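Local coordinates for TqaA (PDB 5EJD), which probably builds a peptide as a fungal nonribosomal peptide synthetase, its C-terminal condensation-like domain, here with bound phosphopantetheine, probably closing and releasing the product, at residues K231-F236 against Y288-R293. Numbering follows the deposited sequence.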
# COMPACT_ATOMS: atom_id res chain seq x y z
N LYS A 231 -22.11 -9.77 -11.12
CA LYS A 231 -21.62 -11.08 -10.79
C LYS A 231 -20.11 -11.05 -10.80
O LYS A 231 -19.51 -10.39 -11.65
CB LYS A 231 -22.12 -12.09 -11.84
CG LYS A 231 -22.37 -13.45 -11.29
CD LYS A 231 -22.97 -13.40 -9.89
CE LYS A 231 -23.04 -14.78 -9.20
NZ LYS A 231 -24.25 -14.93 -8.33
N MET A 232 -19.49 -11.73 -9.85
CA MET A 232 -18.04 -11.77 -9.78
C MET A 232 -17.54 -13.12 -10.21
O MET A 232 -17.63 -14.08 -9.48
CB MET A 232 -17.53 -11.43 -8.39
CG MET A 232 -16.06 -11.03 -8.45
SD MET A 232 -15.32 -10.57 -6.86
CE MET A 232 -13.63 -10.83 -7.45
N ALA A 233 -17.04 -13.19 -11.42
CA ALA A 233 -16.61 -14.43 -11.98
C ALA A 233 -15.19 -14.73 -11.53
O ALA A 233 -14.43 -13.83 -11.18
CB ALA A 233 -16.68 -14.39 -13.49
N VAL A 234 -14.85 -16.02 -11.58
CA VAL A 234 -13.54 -16.50 -11.28
C VAL A 234 -12.84 -16.84 -12.59
O VAL A 234 -13.12 -17.85 -13.18
CB VAL A 234 -13.64 -17.74 -10.40
CG1 VAL A 234 -12.25 -18.27 -10.05
CG2 VAL A 234 -14.47 -17.44 -9.14
N PRO A 235 -11.92 -15.99 -13.06
CA PRO A 235 -11.32 -16.23 -14.36
C PRO A 235 -10.32 -17.36 -14.40
O PRO A 235 -10.07 -17.86 -15.48
CB PRO A 235 -10.60 -14.90 -14.69
CG PRO A 235 -10.44 -14.22 -13.39
CD PRO A 235 -11.60 -14.64 -12.54
N PHE A 236 -9.76 -17.76 -13.25
CA PHE A 236 -8.80 -18.88 -13.20
C PHE A 236 -8.95 -19.84 -12.00
O PHE A 236 -9.06 -19.39 -10.88
CB PHE A 236 -7.40 -18.31 -13.20
CG PHE A 236 -7.14 -17.27 -14.26
CD1 PHE A 236 -6.83 -17.62 -15.57
CD2 PHE A 236 -7.19 -15.92 -13.94
CE1 PHE A 236 -6.59 -16.65 -16.55
CE2 PHE A 236 -6.94 -14.94 -14.90
CZ PHE A 236 -6.63 -15.31 -16.20
N TYR A 288 -13.38 -10.50 -22.88
CA TYR A 288 -13.21 -11.52 -23.84
C TYR A 288 -12.98 -12.89 -23.23
O TYR A 288 -13.49 -13.86 -23.74
CB TYR A 288 -12.04 -11.15 -24.75
CG TYR A 288 -11.76 -12.20 -25.76
CD1 TYR A 288 -12.69 -12.42 -26.78
CD2 TYR A 288 -10.63 -13.06 -25.67
CE1 TYR A 288 -12.50 -13.42 -27.71
CE2 TYR A 288 -10.44 -14.07 -26.61
CZ TYR A 288 -11.37 -14.24 -27.62
OH TYR A 288 -11.19 -15.23 -28.56
N HIS A 289 -12.16 -12.99 -22.21
CA HIS A 289 -11.78 -14.28 -21.64
C HIS A 289 -12.98 -14.97 -21.02
O HIS A 289 -13.15 -16.17 -21.17
CB HIS A 289 -10.70 -14.07 -20.58
CG HIS A 289 -10.33 -15.31 -19.82
ND1 HIS A 289 -9.43 -16.24 -20.31
CD2 HIS A 289 -10.73 -15.77 -18.61
CE1 HIS A 289 -9.31 -17.22 -19.43
NE2 HIS A 289 -10.08 -16.96 -18.40
N LEU A 290 -13.78 -14.23 -20.27
CA LEU A 290 -15.09 -14.69 -19.89
C LEU A 290 -15.93 -14.36 -21.13
O LEU A 290 -15.41 -13.91 -22.14
CB LEU A 290 -15.59 -13.94 -18.69
CG LEU A 290 -14.59 -13.83 -17.54
CD1 LEU A 290 -15.03 -12.79 -16.53
CD2 LEU A 290 -14.40 -15.18 -16.87
N GLY A 291 -17.22 -14.55 -21.11
CA GLY A 291 -17.99 -14.05 -22.28
C GLY A 291 -18.92 -12.99 -21.81
O GLY A 291 -20.13 -13.21 -21.78
N SER A 292 -18.36 -11.89 -21.32
CA SER A 292 -19.16 -11.01 -20.52
C SER A 292 -18.90 -9.57 -20.84
O SER A 292 -17.80 -9.17 -21.17
CB SER A 292 -18.95 -11.28 -19.02
OG SER A 292 -19.96 -10.64 -18.26
N ARG A 293 -19.97 -8.80 -20.75
CA ARG A 293 -19.88 -7.38 -20.91
C ARG A 293 -19.78 -6.69 -19.55
O ARG A 293 -19.57 -5.49 -19.52
CB ARG A 293 -21.08 -6.73 -21.61
CG ARG A 293 -22.37 -7.44 -21.75
CD ARG A 293 -23.43 -6.44 -22.30
NE ARG A 293 -24.57 -6.24 -21.39
CZ ARG A 293 -24.82 -5.23 -20.56
NH1 ARG A 293 -24.01 -4.19 -20.44
NH2 ARG A 293 -25.93 -5.27 -19.84
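His289 brings its imidazole to Pro235 and Phe236 because CG stands opposite the backbone N (chi1 174°), while Leu290 turns CG opposite its carbonyl carbon and sets its two methyls against Ala233 and Pro235. The imidazole supplies the one polar link: NE2 donates to Pro235 O over 3.1 Å. The N-H...O angle is 152°; the carbonyl oxygen lies at the ring edge, slightly tilted out of the ring plane, and the donor meets it from a little off the carbonyl plane. Histidine suits this place because a ring N-H at the far end of its side chain can span the gap to a loop carbonyl, while its carbon CD2 rests 4.0 Å from Pro235 CB. The Phe236 ring lies obliquely to the imidazole, CE1 being 4.0 Å from His289 NE2 and the planes inclined at 34°.

Beside this polar link the contact is apolar. Leu290 CD1 touches Ala233 CB at 3.8 Å, and its other branch, CD2, packs on Pro235 CA at 4.1 Å. The short methyl of Ala233 offers a small apolar surface against which the leucine branch can lie, and the rigid ring of Pro235 limits the backbone freedom of an otherwise irregular segment.

The contact lies at the surface, away from the phosphopantetheine pocket. It joins the loop between helix 218-227 and strand 256-263 to the end of helix 274-289, where Leu290 is the first residue to leave helical geometry. His289 also meets the ring of Phe285 within that helix, and beyond the turn the chain enters strand 294-301 of the six-stranded mixed sheet.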